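Long-range contact in ForH (Streptomyces kaniharaensis, PDB 6NKO), which is encoded in the formycin A biosynthetic genes and, resembling the purine-biosynthesis enzyme PurH, probably acts in building the pyrazolopyrimidine base: residues L122-F134 and Y201-R215. Sequence-based numbering, arbitrary orientation.
Sequences LPEPQPGLDPAGF and YDASVAELFGASGSR
Leu208 points from the helix into the curl of the 122-134 loop, and the ring of Phe134 lies flat against it. Leu208 CB sits almost over the centre of that ring, a CH-pi contact 3.7 Å from the Phe134 centroid and 9° off the normal. The two Leu208 methyls divide the loop between them: its CD1 lies 3.5 Å from Phe134 CG and also meets Leu122 CB, while its CD2 packs on Pro125 and on Leu129 CD2. Phe134 takes the uncommon rotamer with CG between the backbone N and the carbonyl carbon (chi1 72°), which lays the ring along the helix with its rim turned to Phe209. There the two rings make a T-shaped pair, the edge of Phe134 over the face of Phe209, with centroids 5.1 Å apart and planes at 80°. At the start of 122-134, Leu122 CD1 meets the edge of the Tyr201 ring, 3.5 Å from Tyr201 CE1, and the two side chains cross at about a right angle.

Polar contacts gather at the helix's C-terminal end. Ser212 OG donates to Leu129 O at 2.6 Å, approaching from above the carbonyl plane. Ala211 O receives two weak bonds, from Gly128 N (3.2 Å) and Leu129 N (3.5 Å). Both come from the type II turn Gln126-Leu129, which sits beside the C-terminal part of the helix. Nearby, Pro125 CB rests on Ala211 CB, 3.9 Å away.

Tyr201 also stacks on Tyr119 and hydrogen-bonds through OH to Asp139 N, tying the helix to both sides of the same connection. The contact thus joins the far end of helix 184-212 to the long loop between strand 114-117 of the parallel sheet and helix 141-151, at the surface and well away from the centre of the chain.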
ATOM      1  N   LEU A 122     -11.254  -7.379  11.588  1.00 44.02           N
ATOM      2  CA  LEU A 122     -11.990  -8.603  11.324  1.00 48.81           C
ATOM      3  C   LEU A 122     -12.742  -9.062  12.568  1.00 40.30           C
ATOM      4  O   LEU A 122     -12.285  -8.847  13.695  1.00 46.96           O
ATOM      5  CB  LEU A 122     -11.046  -9.719  10.865  1.00 48.58           C
ATOM      6  CG  LEU A 122     -10.276  -9.464   9.568  1.00 53.66           C
ATOM      7  CD1 LEU A 122      -8.954 -10.208   9.598  1.00 51.12           C
ATOM      8  CD2 LEU A 122     -11.101  -9.863   8.352  1.00 42.98           C
ATOM      9  N   PRO A 123     -13.903  -9.700  12.392  1.00 47.17           N
ATOM     10  CA  PRO A 123     -14.658 -10.191  13.552  1.00 40.03           C
ATOM     11  C   PRO A 123     -14.012 -11.406  14.197  1.00 48.38           C
ATOM     12  O   PRO A 123     -12.981 -11.898  13.726  1.00 51.11           O
ATOM     13  CB  PRO A 123     -16.028 -10.535  12.956  1.00 38.36           C
ATOM     14  CG  PRO A 123     -15.735 -10.864  11.531  1.00 43.40           C
ATOM     15  CD  PRO A 123     -14.610  -9.951  11.123  1.00 56.94           C
ATOM     16  N   GLU A 124     -14.618 -11.903  15.279  1.00 46.72           N
ATOM     17  CA  GLU A 124     -14.052 -13.021  16.014  1.00 43.00           C
ATOM     18  C   GLU A 124     -14.504 -14.351  15.416  1.00 47.74           C
ATOM     19  O   GLU A 124     -15.577 -14.434  14.809  1.00 48.69           O
ATOM     20  CB  GLU A 124     -14.463 -12.951  17.482  1.00 51.76           C
ATOM     21  CG  GLU A 124     -13.864 -11.779  18.267  1.00 60.86           C
ATOM     22  CD  GLU A 124     -12.367 -11.588  18.049  1.00 55.92           C
ATOM     23  OE1 GLU A 124     -11.953 -11.104  16.973  1.00 78.66           O
ATOM     24  OE2 GLU A 124     -11.597 -11.921  18.973  1.00 61.66           O
ATOM     25  N   PRO A 125     -13.692 -15.400  15.556  1.00 54.08           N
ATOM     26  CA  PRO A 125     -14.086 -16.731  15.071  1.00 51.73           C
ATOM     27  C   PRO A 125     -15.111 -17.369  15.996  1.00 65.67           C
ATOM     28  O   PRO A 125     -14.782 -17.837  17.090  1.00 79.93           O
ATOM     29  CB  PRO A 125     -12.759 -17.503  15.065  1.00 51.41           C
ATOM     30  CG  PRO A 125     -11.927 -16.829  16.099  1.00 45.49           C
ATOM     31  CD  PRO A 125     -12.309 -15.377  16.064  1.00 43.50           C
ATOM     32  N   GLN A 126     -16.368 -17.380  15.558  1.00 62.23           N
ATOM     33  CA  GLN A 126     -17.439 -18.037  16.287  1.00 65.48           C
ATOM     34  C   GLN A 126     -17.977 -19.203  15.468  1.00 66.30           C
ATOM     35  O   GLN A 126     -17.992 -19.144  14.234  1.00 64.58           O
ATOM     36  CB  GLN A 126     -18.582 -17.064  16.609  1.00 71.18           C
ATOM     37  CG  GLN A 126     -18.126 -15.737  17.208  1.00 78.00           C
ATOM     38  CD  GLN A 126     -18.385 -15.643  18.703  1.00 84.93           C
ATOM     39  OE1 GLN A 126     -19.216 -16.369  19.250  1.00 78.40           O
ATOM     40  NE2 GLN A 126     -17.672 -14.744  19.374  1.00 65.02           N
ATOM     41  N   PRO A 127     -18.407 -20.283  16.122  1.00 73.66           N
ATOM     42  CA  PRO A 127     -18.923 -21.439  15.376  1.00 72.97           C
ATOM     43  C   PRO A 127     -20.115 -21.058  14.511  1.00 67.62           C
ATOM     44  O   PRO A 127     -21.003 -20.314  14.933  1.00 59.61           O
ATOM     45  CB  PRO A 127     -19.317 -22.426  16.480  1.00 79.91           C
ATOM     46  CG  PRO A 127     -18.476 -22.037  17.651  1.00 72.12           C
ATOM     47  CD  PRO A 127     -18.339 -20.544  17.569  1.00 75.29           C
ATOM     48  N   GLY A 128     -20.123 -21.579  13.286  1.00 69.88           N
ATOM     49  CA  GLY A 128     -21.158 -21.223  12.335  1.00 59.01           C
ATOM     50  C   GLY A 128     -21.033 -19.816  11.798  1.00 61.20           C
ATOM     51  O   GLY A 128     -22.038 -19.224  11.391  1.00 62.52           O
ATOM     52  N   LEU A 129     -19.820 -19.268  11.782  1.00 65.29           N
ATOM     53  CA  LEU A 129     -19.605 -17.893  11.350  1.00 60.51           C
ATOM     54  C   LEU A 129     -20.034 -17.700   9.901  1.00 53.69           C
ATOM     55  O   LEU A 129     -19.574 -18.409   9.002  1.00 54.16           O
ATOM     56  CB  LEU A 129     -18.130 -17.524  11.515  1.00 69.94           C
ATOM     57  CG  LEU A 129     -17.691 -16.132  11.070  1.00 61.69           C
ATOM     58  CD1 LEU A 129     -18.364 -15.067  11.918  1.00 40.89           C
ATOM     59  CD2 LEU A 129     -16.177 -16.015  11.151  1.00 69.75           C
ATOM     60  N   ASP A 130     -20.918 -16.738   9.681  1.00 53.61           N
ATOM     61  CA  ASP A 130     -21.352 -16.394   8.330  1.00 62.98           C
ATOM     62  C   ASP A 130     -20.204 -15.721   7.587  1.00 62.19           C
ATOM     63  O   ASP A 130     -19.679 -14.708   8.068  1.00 52.98           O
ATOM     64  CB  ASP A 130     -22.571 -15.475   8.390  1.00 56.75           C
ATOM     65  CG  ASP A 130     -23.188 -15.221   7.024  1.00 65.94           C
ATOM     66  OD1 ASP A 130     -22.824 -15.920   6.056  1.00 64.66           O
ATOM     67  OD2 ASP A 130     -24.048 -14.321   6.920  1.00 72.68           O
ATOM     68  N   PRO A 131     -19.775 -16.245   6.434  1.00 61.10           N
ATOM     69  CA  PRO A 131     -18.662 -15.611   5.707  1.00 58.44           C
ATOM     70  C   PRO A 131     -18.916 -14.165   5.310  1.00 65.07           C
ATOM     71  O   PRO A 131     -17.950 -13.434   5.058  1.00 64.27           O
ATOM     72  CB  PRO A 131     -18.498 -16.505   4.470  1.00 60.86           C
ATOM     73  CG  PRO A 131     -19.018 -17.831   4.898  1.00 54.18           C
ATOM     74  CD  PRO A 131     -20.143 -17.549   5.856  1.00 61.65           C
ATOM     75  N   ALA A 132     -20.176 -13.726   5.250  1.00 59.35           N
ATOM     76  CA  ALA A 132     -20.468 -12.353   4.853  1.00 54.01           C
ATOM     77  C   ALA A 132     -19.886 -11.329   5.818  1.00 58.77           C
ATOM     78  O   ALA A 132     -19.649 -10.183   5.421  1.00 80.09           O
ATOM     79  CB  ALA A 132     -21.979 -12.150   4.732  1.00 61.43           C
ATOM     80  N   GLY A 133     -19.647 -11.712   7.068  1.00 60.05           N
ATOM     81  CA  GLY A 133     -19.154 -10.788   8.066  1.00 60.66           C
ATOM     82  C   GLY A 133     -17.679 -10.459   8.012  1.00 65.28           C
ATOM     83  O   GLY A 133     -17.203  -9.705   8.866  1.00 64.96           O
ATOM     84  N   PHE A 134     -16.932 -10.988   7.042  1.00 58.01           N
ATOM     85  CA  PHE A 134     -15.497 -10.729   6.999  1.00 61.61           C
ATOM     86  C   PHE A 134     -14.914 -10.839   5.595  1.00 53.11           C
ATOM     87  O   PHE A 134     -13.876 -10.233   5.305  1.00 62.40           O
ATOM     88  CB  PHE A 134     -14.757 -11.690   7.938  1.00 55.57           C
ATOM     89  CG  PHE A 134     -14.698 -13.115   7.443  1.00 57.35           C
ATOM     90  CD1 PHE A 134     -13.634 -13.554   6.668  1.00 51.89           C
ATOM     91  CD2 PHE A 134     -15.697 -14.017   7.766  1.00 54.13           C
ATOM     92  CE1 PHE A 134     -13.577 -14.860   6.213  1.00 53.29           C
ATOM     93  CE2 PHE A 134     -15.641 -15.327   7.318  1.00 56.74           C
ATOM     94  CZ  PHE A 134     -14.580 -15.747   6.540  1.00 43.64           C
ATOM     95  N   TYR A 201      -2.346 -11.391   9.383  1.00 37.05           N
ATOM     96  CA  TYR A 201      -3.615 -11.127   8.715  1.00 29.46           C
ATOM     97  C   TYR A 201      -4.181 -12.398   8.091  1.00 45.40           C
ATOM     98  O   TYR A 201      -5.362 -12.719   8.269  1.00 45.59           O
ATOM     99  CB  TYR A 201      -3.411 -10.040   7.657  1.00 41.36           C
ATOM    100  CG  TYR A 201      -4.661  -9.589   6.935  1.00 44.43           C
ATOM    101  CD1 TYR A 201      -5.889  -9.540   7.583  1.00 41.17           C
ATOM    102  CD2 TYR A 201      -4.608  -9.206   5.601  1.00 51.19           C
ATOM    103  CE1 TYR A 201      -7.030  -9.122   6.917  1.00 42.47           C
ATOM    104  CE2 TYR A 201      -5.740  -8.788   4.930  1.00 55.48           C
ATOM    105  CZ  TYR A 201      -6.948  -8.749   5.590  1.00 60.08           C
ATOM    106  OH  TYR A 201      -8.074  -8.333   4.918  1.00 64.51           O
ATOM    107  N   ASP A 202      -3.346 -13.144   7.361  1.00 39.48           N
ATOM    108  CA  ASP A 202      -3.811 -14.366   6.713  1.00 44.69           C
ATOM    109  C   ASP A 202      -4.159 -15.453   7.725  1.00 40.28           C
ATOM    110  O   ASP A 202      -5.088 -16.235   7.495  1.00 36.19           O
ATOM    111  CB  ASP A 202      -2.752 -14.880   5.735  1.00 40.54           C
ATOM    112  CG  ASP A 202      -2.753 -14.125   4.417  1.00 47.95           C
ATOM    113  OD1 ASP A 202      -3.627 -13.253   4.224  1.00 41.07           O
ATOM    114  OD2 ASP A 202      -1.871 -14.405   3.574  1.00 45.44           O
ATOM    115  N   ALA A 203      -3.427 -15.526   8.841  1.00 38.17           N
ATOM    116  CA  ALA A 203      -3.729 -16.540   9.850  1.00 39.58           C
ATOM    117  C   ALA A 203      -5.068 -16.265  10.521  1.00 42.33           C
ATOM    118  O   ALA A 203      -5.815 -17.199  10.835  1.00 51.78           O
ATOM    119  CB  ALA A 203      -2.607 -16.610  10.886  1.00 22.37           C
ATOM    120  N   SER A 204      -5.392 -14.988  10.745  1.00 35.61           N
ATOM    121  CA  SER A 204      -6.694 -14.643  11.305  1.00 37.85           C
ATOM    122  C   SER A 204      -7.818 -14.960  10.325  1.00 41.98           C
ATOM    123  O   SER A 204      -8.872 -15.469  10.725  1.00 50.33           O
ATOM    124  CB  SER A 204      -6.724 -13.166  11.693  1.00 44.19           C
ATOM    125  OG  SER A 204      -5.969 -12.933  12.869  1.00 52.01           O
ATOM    126  N   VAL A 205      -7.613 -14.666   9.038  1.00 42.09           N
ATOM    127  CA  VAL A 205      -8.641 -14.951   8.040  1.00 44.20           C
ATOM    128  C   VAL A 205      -8.853 -16.455   7.905  1.00 39.20           C
ATOM    129  O   VAL A 205      -9.986 -16.922   7.737  1.00 46.97           O
ATOM    130  CB  VAL A 205      -8.273 -14.303   6.693  1.00 46.92           C
ATOM    131  CG1 VAL A 205      -9.257 -14.726   5.608  1.00 42.34           C
ATOM    132  CG2 VAL A 205      -8.239 -12.783   6.825  1.00 32.62           C
ATOM    133  N   ALA A 206      -7.771 -17.236   7.984  1.00 35.74           N
ATOM    134  CA  ALA A 206      -7.904 -18.689   7.953  1.00 37.63           C
ATOM    135  C   ALA A 206      -8.731 -19.191   9.129  1.00 43.11           C
ATOM    136  O   ALA A 206      -9.546 -20.108   8.980  1.00 41.94           O
ATOM    137  CB  ALA A 206      -6.523 -19.347   7.951  1.00 29.97           C
ATOM    138  N   GLU A 207      -8.539 -18.595  10.308  1.00 40.63           N
ATOM    139  CA  GLU A 207      -9.332 -18.977  11.472  1.00 50.69           C
ATOM    140  C   GLU A 207     -10.812 -18.686  11.265  1.00 46.23           C
ATOM    141  O   GLU A 207     -11.666 -19.432  11.755  1.00 47.36           O
ATOM    142  CB  GLU A 207      -8.818 -18.250  12.713  1.00 49.24           C
ATOM    143  CG  GLU A 207      -9.014 -19.012  14.006  1.00 56.61           C
ATOM    144  CD  GLU A 207      -8.547 -18.226  15.214  1.00 77.64           C
ATOM    145  OE1 GLU A 207      -8.291 -17.010  15.072  1.00 66.43           O
ATOM    146  OE2 GLU A 207      -8.432 -18.825  16.305  1.00 75.22           O
ATOM    147  N   LEU A 208     -11.137 -17.608  10.547  1.00 45.06           N
ATOM    148  CA  LEU A 208     -12.539 -17.300  10.285  1.00 52.19           C
ATOM    149  C   LEU A 208     -13.146 -18.301   9.310  1.00 52.68           C
ATOM    150  O   LEU A 208     -14.294 -18.727   9.485  1.00 41.16           O
ATOM    151  CB  LEU A 208     -12.674 -15.871   9.756  1.00 42.60           C
ATOM    152  CG  LEU A 208     -12.114 -14.772  10.666  1.00 46.75           C
ATOM    153  CD1 LEU A 208     -12.341 -13.392  10.070  1.00 45.86           C
ATOM    154  CD2 LEU A 208     -12.717 -14.857  12.061  1.00 47.61           C
ATOM    155  N   PHE A 209     -12.391 -18.693   8.279  1.00 50.68           N
ATOM    156  CA  PHE A 209     -12.880 -19.710   7.354  1.00 55.86           C
ATOM    157  C   PHE A 209     -13.061 -21.048   8.058  1.00 56.39           C
ATOM    158  O   PHE A 209     -14.033 -21.768   7.799  1.00 46.86           O
ATOM    159  CB  PHE A 209     -11.921 -19.850   6.170  1.00 42.55           C
ATOM    160  CG  PHE A 209     -12.162 -18.853   5.072  1.00 47.24           C
ATOM    161  CD1 PHE A 209     -13.337 -18.874   4.342  1.00 38.93           C
ATOM    162  CD2 PHE A 209     -11.209 -17.893   4.770  1.00 36.15           C
ATOM    163  CE1 PHE A 209     -13.562 -17.957   3.330  1.00 38.49           C
ATOM    164  CE2 PHE A 209     -11.428 -16.973   3.759  1.00 45.16           C
ATOM    165  CZ  PHE A 209     -12.605 -17.005   3.038  1.00 37.04           C
ATOM    166  N   GLY A 210     -12.137 -21.396   8.958  1.00 49.78           N
ATOM    167  CA  GLY A 210     -12.286 -22.626   9.720  1.00 49.85           C
ATOM    168  C   GLY A 210     -13.501 -22.607  10.628  1.00 51.81           C
ATOM    169  O   GLY A 210     -14.245 -23.588  10.705  1.00 48.25           O
ATOM    170  N   ALA A 211     -13.718 -21.490  11.330  1.00 60.53           N
ATOM    171  CA  ALA A 211     -14.912 -21.344  12.154  1.00 53.70           C
ATOM    172  C   ALA A 211     -16.184 -21.289  11.319  1.00 56.93           C
ATOM    173  O   ALA A 211     -17.260 -21.623  11.827  1.00 58.08           O
ATOM    174  CB  ALA A 211     -14.804 -20.089  13.022  1.00 45.25           C
ATOM    175  N   SER A 212     -16.087 -20.876  10.054  1.00 53.51           N
ATOM    176  CA  SER A 212     -17.243 -20.895   9.168  1.00 56.86           C
ATOM    177  C   SER A 212     -17.710 -22.310   8.857  1.00 71.54           C
ATOM    178  O   SER A 212     -18.886 -22.505   8.532  1.00 72.88           O
ATOM    179  CB  SER A 212     -16.918 -20.159   7.867  1.00 51.08           C
ATOM    180  OG  SER A 212     -17.164 -18.770   7.986  1.00 63.95           O
ATOM    181  N   GLY A 213     -16.821 -23.298   8.951  1.00 71.54           N
ATOM    182  CA  GLY A 213     -17.140 -24.679   8.667  1.00 75.60           C
ATOM    183  C   GLY A 213     -17.713 -25.470   9.818  1.00 82.73           C
ATOM    184  O   GLY A 213     -18.038 -26.648   9.646  1.00 91.04           O
ATOM    185  N   SER A 214     -17.842 -24.864  10.996  1.00 83.59           N
ATOM    186  CA  SER A 214     -18.455 -25.522  12.137  1.00 90.25           C
ATOM    187  C   SER A 214     -19.952 -25.219  12.169  1.00 92.54           C
ATOM    188  O   SER A 214     -20.491 -24.520  11.307  1.00 87.49           O
ATOM    189  CB  SER A 214     -17.770 -25.090  13.432  1.00 82.13           C
ATOM    190  OG  SER A 214     -16.397 -25.445  13.424  1.00 84.78           O
ATOM    191  N   ARG A 215     -20.636 -25.752  13.177  1.00 97.45           N
ATOM    192  CA  ARG A 215     -22.073 -25.550  13.312  1.00 97.63           C
ATOM    193  C   ARG A 215     -22.391 -24.583  14.448  1.00 87.13           C
ATOM    194  O   ARG A 215     -21.674 -24.529  15.446  1.00 91.06           O
ATOM    195  CB  ARG A 215     -22.783 -26.884  13.541  1.00 95.71           C
ATOM    196  CG  ARG A 215     -23.579 -27.376  12.342  1.00108.45           C
ATOM    197  CD  ARG A 215     -22.689 -27.569  11.123  1.00107.20           C
ATOM    198  NE  ARG A 215     -21.913 -28.805  11.198  1.00109.39           N
ATOM    199  CZ  ARG A 215     -22.407 -30.016  10.962  1.00104.23           C
ATOM    200  NH1 ARG A 215     -21.623 -31.083  11.055  1.00102.33           N
ATOM    201  NH2 ARG A 215     -23.682 -30.165  10.631  1.00 98.07           N
TER